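PDB 3E59: pyoverdine biosynthesis protein PvcA from Pseudomonas aeruginosa, which makes the isonitrile group of an isocyano derivative of tyrosine on the route to paerucumarin, taking the carbon atom from C2 of ribulose 5-phosphate. Local coordinates for residues R14-L19 with Q44-R49; L88-L93 with R138-E143; E183-T188 with G232-S237. One frame throughout, in Å; residues are numbered along the deposited sequence.

Contact 1 of 3, residues R14-L19 with Q44-R49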
# COMPACT_ATOMS: atom_id res chain seq x y z
N ARG A 14 12.53 -6.80 -19.24
CA ARG A 14 11.23 -6.41 -19.79
C ARG A 14 10.18 -6.36 -18.67
O ARG A 14 9.33 -5.47 -18.65
CB ARG A 14 10.79 -7.37 -20.90
CG ARG A 14 11.56 -7.24 -22.21
CD ARG A 14 11.00 -8.18 -23.28
NE ARG A 14 9.63 -7.83 -23.67
CZ ARG A 14 8.88 -8.51 -24.54
NH1 ARG A 14 9.36 -9.60 -25.13
NH2 ARG A 14 7.65 -8.09 -24.82
N VAL A 15 10.24 -7.33 -17.75
CA VAL A 15 9.37 -7.31 -16.57
C VAL A 15 9.62 -6.02 -15.81
O VAL A 15 8.68 -5.28 -15.49
CB VAL A 15 9.59 -8.56 -15.66
CG1 VAL A 15 8.74 -8.47 -14.38
CG2 VAL A 15 9.27 -9.84 -16.42
N LEU A 16 10.89 -5.72 -15.55
CA LEU A 16 11.27 -4.58 -14.73
C LEU A 16 10.83 -3.27 -15.39
O LEU A 16 10.31 -2.38 -14.73
CB LEU A 16 12.78 -4.57 -14.44
CG LEU A 16 13.30 -3.44 -13.54
CD1 LEU A 16 12.64 -3.44 -12.15
CD2 LEU A 16 14.82 -3.49 -13.40
N LYS A 17 11.05 -3.17 -16.71
CA LYS A 17 10.67 -1.98 -17.47
C LYS A 17 9.16 -1.72 -17.36
O LYS A 17 8.73 -0.58 -17.31
CB LYS A 17 11.11 -2.08 -18.94
N GLU A 18 8.39 -2.81 -17.29
CA GLU A 18 6.95 -2.76 -17.02
C GLU A 18 6.60 -2.16 -15.64
O GLU A 18 5.65 -1.38 -15.51
CB GLU A 18 6.35 -4.17 -17.17
CG GLU A 18 4.85 -4.24 -17.03
CD GLU A 18 4.13 -3.54 -18.17
OE1 GLU A 18 4.54 -3.75 -19.34
OE2 GLU A 18 3.18 -2.78 -17.90
N LEU A 19 7.37 -2.52 -14.61
CA LEU A 19 7.18 -1.98 -13.26
C LEU A 19 7.66 -0.53 -13.16
O LEU A 19 7.05 0.26 -12.46
CB LEU A 19 7.94 -2.82 -12.22
CG LEU A 19 7.72 -4.34 -12.23
CD1 LEU A 19 8.76 -5.06 -11.36
CD2 LEU A 19 6.30 -4.68 -11.77
N GLN A 44 20.17 -3.62 -10.37
CA GLN A 44 21.07 -4.49 -9.62
C GLN A 44 20.32 -5.35 -8.60
O GLN A 44 20.60 -6.54 -8.45
CB GLN A 44 22.12 -3.65 -8.89
CG GLN A 44 23.01 -2.82 -9.81
CD GLN A 44 24.12 -2.10 -9.06
OE1 GLN A 44 24.13 -2.04 -7.82
NE2 GLN A 44 25.06 -1.54 -9.81
N VAL A 45 19.36 -4.74 -7.92
CA VAL A 45 18.60 -5.42 -6.87
C VAL A 45 17.51 -6.34 -7.44
O VAL A 45 17.41 -7.50 -7.06
CB VAL A 45 18.00 -4.42 -5.85
CG1 VAL A 45 17.17 -5.14 -4.78
CG2 VAL A 45 19.09 -3.59 -5.20
N GLN A 46 16.71 -5.82 -8.36
CA GLN A 46 15.48 -6.48 -8.75
C GLN A 46 15.66 -7.55 -9.81
O GLN A 46 14.96 -8.57 -9.77
CB GLN A 46 14.43 -5.46 -9.21
CG GLN A 46 14.05 -4.42 -8.13
CD GLN A 46 13.40 -5.02 -6.87
OE1 GLN A 46 12.89 -6.14 -6.89
NE2 GLN A 46 13.42 -4.25 -5.78
N LEU A 47 16.57 -7.32 -10.75
CA LEU A 47 16.74 -8.21 -11.91
C LEU A 47 17.08 -9.68 -11.63
O LEU A 47 16.46 -10.57 -12.21
CB LEU A 47 17.71 -7.62 -12.97
CG LEU A 47 17.14 -6.58 -13.95
CD1 LEU A 47 18.06 -6.35 -15.13
CD2 LEU A 47 15.76 -7.00 -14.45
N PRO A 48 18.06 -9.96 -10.74
CA PRO A 48 18.27 -11.38 -10.45
C PRO A 48 17.09 -12.01 -9.69
O PRO A 48 16.88 -13.21 -9.81
CB PRO A 48 19.54 -11.40 -9.61
CG PRO A 48 19.72 -10.03 -9.10
CD PRO A 48 18.99 -9.08 -10.00
N ARG A 49 16.33 -11.20 -8.95
CA ARG A 49 15.16 -11.69 -8.19
C ARG A 49 14.03 -12.13 -9.12
O ARG A 49 13.42 -13.19 -8.92
CB ARG A 49 14.67 -10.64 -7.18
CG ARG A 49 15.62 -10.36 -6.03
CD ARG A 49 15.04 -9.36 -5.01
NE ARG A 49 13.91 -9.92 -4.26
CZ ARG A 49 14.01 -10.85 -3.31
NH1 ARG A 49 15.19 -11.35 -2.97
NH2 ARG A 49 12.93 -11.28 -2.69
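Leu16 meets Leu47 and Gln46 in a small, apolar helix-to-helix contact that lays the N-terminal helix 11-20 against the long helix 35-55, towards the periphery of the molecule, with about 138 Å² buried between the two segments. The backbones come closest at the same place as the side chains, the CA atoms of Leu16 and Leu47 lying 7.1 Å apart. Leu16 carries nearly all of one side. Its CG stands opposite the backbone N (chi1 -178°), which directs the isobutyl group toward the other helix, where its two methyls part company. CD2 goes to Leu47 and lies 3.8 Å from CD2 of that residue. The same Leu47 CD2 also rests 3.8 Å from Leu16 CB, so this one methyl is set against both the root and the end of the facing chain, and the two leucines cross at roughly a right angle. Leu47 leaves its helix obliquely to the partner, and it is the end of its side chain that closes in. Leu16 CD1 takes the other direction and touches Gln46 CB at 4.0 Å. Beyond CB the glutamine bends at chi2 (-63°) and turns away from Leu16, and its side chain touches Ile252 of the central parallel sheet. Leu16 further packs on Ile42 and Glu43, and neighbouring Val15 reaches Ile50 as well as Ile100 and Phe103 of helix 84-103. Gln46 therefore divides its labour: its aliphatic root faces the N-terminal helix, while its NE2 is hydrogen-bonded to the carbonyl of Leu264, in the loop just before strand 265-267. With no hydrogen bond between the two segments, their pairing probably rests on dispersion and the exclusion of water.

Contact 2 of 3, residues L88-L93 with R138-E143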
# COMPACT_ATOMS: atom_id res chain seq x y z
N LEU A 88 -10.41 0.42 -9.28
CA LEU A 88 -9.49 0.70 -10.39
C LEU A 88 -8.05 0.33 -10.06
O LEU A 88 -7.29 -0.05 -10.94
CB LEU A 88 -9.59 2.16 -10.80
CG LEU A 88 -10.91 2.55 -11.48
CD1 LEU A 88 -11.00 4.04 -11.54
CD2 LEU A 88 -11.00 1.94 -12.89
N SER A 89 -7.67 0.45 -8.79
CA SER A 89 -6.33 0.04 -8.36
C SER A 89 -6.14 -1.47 -8.49
O SER A 89 -5.10 -1.94 -8.99
CB SER A 89 -6.03 0.50 -6.94
OG SER A 89 -6.08 1.91 -6.85
N LEU A 90 -7.13 -2.23 -8.02
CA LEU A 90 -7.05 -3.70 -8.10
C LEU A 90 -7.11 -4.19 -9.54
O LEU A 90 -6.47 -5.19 -9.90
CB LEU A 90 -8.16 -4.36 -7.28
CG LEU A 90 -8.08 -4.18 -5.75
CD1 LEU A 90 -9.44 -4.42 -5.11
CD2 LEU A 90 -6.99 -5.10 -5.17
N SER A 91 -7.89 -3.49 -10.37
CA SER A 91 -8.00 -3.84 -11.78
C SER A 91 -6.66 -3.57 -12.48
O SER A 91 -6.19 -4.37 -13.30
CB SER A 91 -9.15 -3.08 -12.42
OG SER A 91 -9.24 -3.40 -13.79
N PHE A 92 -6.03 -2.46 -12.12
CA PHE A 92 -4.70 -2.13 -12.65
C PHE A 92 -3.67 -3.22 -12.35
O PHE A 92 -2.87 -3.59 -13.23
CB PHE A 92 -4.16 -0.79 -12.10
CG PHE A 92 -2.70 -0.59 -12.39
CD1 PHE A 92 -2.29 -0.10 -13.63
CD2 PHE A 92 -1.73 -0.97 -11.46
CE1 PHE A 92 -0.95 0.03 -13.92
CE2 PHE A 92 -0.38 -0.84 -11.74
CZ PHE A 92 0.01 -0.34 -12.97
N LEU A 93 -3.67 -3.70 -11.11
CA LEU A 93 -2.69 -4.67 -10.66
C LEU A 93 -2.87 -5.97 -11.40
O LEU A 93 -1.90 -6.64 -11.78
CB LEU A 93 -2.81 -4.90 -9.15
CG LEU A 93 -2.38 -3.78 -8.18
CD1 LEU A 93 -2.75 -4.17 -6.77
CD2 LEU A 93 -0.89 -3.51 -8.29
N ARG A 138 -12.12 -8.68 -1.23
CA ARG A 138 -12.18 -9.99 -1.89
C ARG A 138 -13.34 -10.08 -2.88
O ARG A 138 -13.18 -10.61 -3.98
CB ARG A 138 -12.32 -11.12 -0.86
CG ARG A 138 -11.03 -11.50 -0.15
CD ARG A 138 -11.25 -12.67 0.82
NE ARG A 138 -10.04 -13.04 1.56
CZ ARG A 138 -9.24 -14.06 1.25
NH1 ARG A 138 -9.51 -14.84 0.21
NH2 ARG A 138 -8.17 -14.32 2.00
N LEU A 139 -14.50 -9.58 -2.47
CA LEU A 139 -15.70 -9.58 -3.29
C LEU A 139 -15.47 -8.70 -4.52
O LEU A 139 -15.90 -9.02 -5.62
CB LEU A 139 -16.89 -9.10 -2.46
CG LEU A 139 -18.29 -9.67 -2.68
CD1 LEU A 139 -18.29 -11.18 -2.96
CD2 LEU A 139 -19.16 -9.35 -1.47
N MET A 140 -14.76 -7.59 -4.31
CA MET A 140 -14.42 -6.67 -5.39
C MET A 140 -13.47 -7.33 -6.40
O MET A 140 -13.61 -7.14 -7.60
CB MET A 140 -13.80 -5.39 -4.82
CG MET A 140 -13.55 -4.31 -5.85
SD MET A 140 -13.07 -2.76 -5.06
CE MET A 140 -14.68 -2.04 -4.73
N ILE A 141 -12.52 -8.11 -5.89
CA ILE A 141 -11.62 -8.87 -6.74
C ILE A 141 -12.40 -9.81 -7.67
O ILE A 141 -12.13 -9.86 -8.87
CB ILE A 141 -10.53 -9.63 -5.91
CG1 ILE A 141 -9.55 -8.62 -5.30
CG2 ILE A 141 -9.76 -10.63 -6.79
CD1 ILE A 141 -8.58 -9.19 -4.27
N GLU A 142 -13.38 -10.53 -7.12
CA GLU A 142 -14.22 -11.43 -7.90
C GLU A 142 -15.03 -10.73 -8.98
O GLU A 142 -15.10 -11.23 -10.11
CB GLU A 142 -15.16 -12.25 -7.00
CG GLU A 142 -14.47 -13.12 -5.96
CD GLU A 142 -13.70 -14.28 -6.57
OE1 GLU A 142 -14.34 -15.31 -6.88
OE2 GLU A 142 -12.46 -14.17 -6.72
N GLU A 143 -15.63 -9.59 -8.66
CA GLU A 143 -16.49 -8.92 -9.63
C GLU A 143 -15.78 -8.14 -10.76
O GLU A 143 -16.36 -7.91 -11.82
CB GLU A 143 -17.56 -8.08 -8.94
CG GLU A 143 -17.15 -6.75 -8.46
CD GLU A 143 -18.23 -6.13 -7.60
OE1 GLU A 143 -19.01 -6.88 -6.96
OE2 GLU A 143 -18.31 -4.89 -7.55
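Met140 is the first residue of segment 138-143 to touch helix 84-103, and it does so through Leu90, whose CD1 methyl serves both partners of this contact. CG of Met140 lies opposite the backbone N (chi1 -173°), and the chain runs out extended as far as sulfur before it bends at chi3 (-87°). This carries SD to 4.0 Å from Leu90 CD1, with Met140 CG also near that methyl at 4.2 Å. The thioether thus passes the leucine at about a right angle, an apolar contact made by the middle of the methionine chain. Met140 also lies against Glu86 and Arg87, one turn earlier on the leucine's helix.

Ile141 follows, and its CA is the one closest to that of Leu90, at 7.0 Å. Its side chain starts out across the line between the helices, then its end turns nearer, bringing CG1 to 4.2 Å from Leu90 CD1. The isoleucine also packs on Ile149 and Val151 of strand 149-151, so it is shared between the neighbouring helix and the edge of the parallel sheet. Farther on, Glu143 contributes charge beside this apolar centre: its OE2 forms a salt bridge with Arg87 NH1, a second tie between the same two helices. Leu90 for its part is a knob in the hole formed by Leu137, Met140, Ile141 and Ile144, which is knobs-into-holes packing. Two helices side by side on a five-stranded parallel sheet, joined by buried apolar side chains, one of which, Ile141, also packs on the edge strand, are typical of the layered packing of an alpha/beta fold.

Contact 3 of 3, residues E183-T188 with G232-S237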
# COMPACT_ATOMS: atom_id res chain seq x y z
N GLU A 183 12.76 1.77 20.34
CA GLU A 183 14.08 2.41 20.37
C GLU A 183 14.89 2.08 19.12
O GLU A 183 15.56 2.94 18.55
CB GLU A 183 14.86 2.01 21.63
CG GLU A 183 14.18 2.32 22.96
CD GLU A 183 12.95 1.43 23.24
OE1 GLU A 183 13.00 0.21 22.95
OE2 GLU A 183 11.95 1.97 23.76
N SER A 184 14.84 0.83 18.68
CA SER A 184 15.54 0.45 17.47
C SER A 184 14.84 0.91 16.17
O SER A 184 15.49 1.19 15.18
CB SER A 184 15.81 -1.06 17.45
OG SER A 184 15.53 -1.59 16.17
N ILE A 185 13.51 0.98 16.17
CA ILE A 185 12.78 1.53 15.01
C ILE A 185 13.24 2.97 14.79
O ILE A 185 13.58 3.37 13.67
CB ILE A 185 11.24 1.48 15.19
CG1 ILE A 185 10.77 0.02 15.30
CG2 ILE A 185 10.51 2.23 14.05
CD1 ILE A 185 10.94 -0.81 14.04
N ARG A 186 13.27 3.73 15.87
CA ARG A 186 13.72 5.11 15.85
C ARG A 186 15.15 5.28 15.34
O ARG A 186 15.42 6.14 14.52
CB ARG A 186 13.56 5.74 17.24
CG ARG A 186 14.08 7.17 17.32
CD ARG A 186 13.68 7.84 18.62
NE ARG A 186 14.63 8.91 18.95
CZ ARG A 186 14.57 10.12 18.43
NH1 ARG A 186 13.61 10.44 17.56
NH2 ARG A 186 15.48 11.02 18.77
N GLU A 187 16.08 4.45 15.84
CA GLU A 187 17.49 4.52 15.42
C GLU A 187 17.65 4.31 13.90
O GLU A 187 18.40 5.03 13.24
CB GLU A 187 18.37 3.54 16.23
CG GLU A 187 19.84 3.48 15.78
CD GLU A 187 20.78 2.85 16.82
OE1 GLU A 187 20.30 2.14 17.75
OE2 GLU A 187 22.01 3.08 16.70
N THR A 188 16.92 3.32 13.38
CA THR A 188 16.86 3.04 11.94
C THR A 188 16.29 4.22 11.11
O THR A 188 16.88 4.61 10.11
CB THR A 188 16.03 1.75 11.65
OG1 THR A 188 16.51 0.68 12.48
CG2 THR A 188 16.12 1.32 10.19
N GLY A 232 5.10 3.40 16.14
CA GLY A 232 4.38 2.13 16.29
C GLY A 232 3.90 1.55 14.96
O GLY A 232 4.06 0.35 14.71
N VAL A 233 3.32 2.40 14.12
CA VAL A 233 2.85 1.99 12.79
C VAL A 233 3.97 1.43 11.92
O VAL A 233 3.83 0.37 11.30
CB VAL A 233 2.10 3.15 12.07
CG1 VAL A 233 1.72 2.79 10.63
CG2 VAL A 233 0.87 3.54 12.85
N ILE A 234 5.10 2.14 11.87
CA ILE A 234 6.30 1.68 11.18
C ILE A 234 6.76 0.34 11.77
O ILE A 234 7.09 -0.60 11.02
CB ILE A 234 7.45 2.73 11.28
CG1 ILE A 234 7.04 4.08 10.68
CG2 ILE A 234 8.73 2.22 10.66
CD1 ILE A 234 6.58 4.00 9.26
N GLN A 235 6.78 0.24 13.10
CA GLN A 235 7.17 -1.01 13.78
C GLN A 235 6.32 -2.18 13.29
O GLN A 235 6.86 -3.22 12.92
CB GLN A 235 7.05 -0.88 15.31
CG GLN A 235 7.50 -2.13 16.08
CD GLN A 235 6.97 -2.17 17.49
OE1 GLN A 235 5.80 -1.90 17.74
NE2 GLN A 235 7.85 -2.51 18.45
N ARG A 236 5.00 -2.01 13.28
CA ARG A 236 4.08 -3.03 12.77
C ARG A 236 4.26 -3.33 11.29
O ARG A 236 4.29 -4.50 10.90
CB ARG A 236 2.62 -2.66 13.04
CG ARG A 236 2.27 -2.45 14.51
CD ARG A 236 2.54 -3.69 15.36
NE ARG A 236 2.48 -3.32 16.78
CZ ARG A 236 1.36 -3.22 17.48
NH1 ARG A 236 0.18 -3.48 16.92
NH2 ARG A 236 1.43 -2.86 18.75
N SER A 237 4.37 -2.29 10.47
CA SER A 237 4.57 -2.47 9.02
C SER A 237 5.85 -3.22 8.74
O SER A 237 5.88 -4.09 7.87
CB SER A 237 4.62 -1.13 8.28
OG SER A 237 3.44 -0.38 8.53
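Ile185 forms the tight part of this contact, packing both branches against helix 219-247 where the CA atoms of Ile185 and Gln235 approach to 6.3 Å. Its CG2 methyl meets CG2 of Ile234 at 3.8 Å, branch against branch. The other branch, CG1 with CD1, lies over Gln235: CD1 comes within 3.8 Å of Gln235 CA, touching the backbone itself, and CG1 is equally close, 3.8 Å, to Gln235 CB. With CG1 anti to the carbonyl carbon (chi1 -63°), CG1 is directed to Gln235 and CG2 to Ile234. Behind the interface Ile234 turns its end away towards Leu198 and Ile202 of helix 193-210, while Trp238, one turn beyond Ile234, also lies against Ile185.

Beyond CG, Gln235 leaves the tight part, its extended chain ending in an NE2 bond to Glu180 O. The solvent side is that of the exposed Glu183, Arg186, Glu187 and Thr188, though Arg186 NH1 bonds Tyr231 OH of helix 219-247. Thr188 OG1 donates to Ser184 O at 2.9 Å, tilted 25° from the carbonyl plane and reaching it from the face opposite the Thr188 backbone N. Ser237 repeats such a bond on the partner helix, its OG 2.9 Å from Val233 O but above that carbonyl's plane. This is helix-on-helix packing, the short helix 182-189 lying on helix 219-247, whose Ile234 also packs on helix 193-210.

How the contacts relate
The three contacts follow one another along the chain without overlap, each pairing two helices. Contacts 1 and 2 are neighbours, their centres 24 Å apart and their nearest atoms about 6 Å apart without touching. Helix 84-103 links them: it supplies one side of contact 2 and also packs against the N-terminal helix of contact 1. Both contacts lie beside the parallel sheet, through strands 252-255 and 149-151 respectively. Contact 3 is remote, its centre 28 Å from that of contact 1 and 31 Å from that of contact 2. The monomer thus combines a sheet-based layered region with a helical region on the other side of the chain's centre from contact 2, joined to the sheet through helix 219-247.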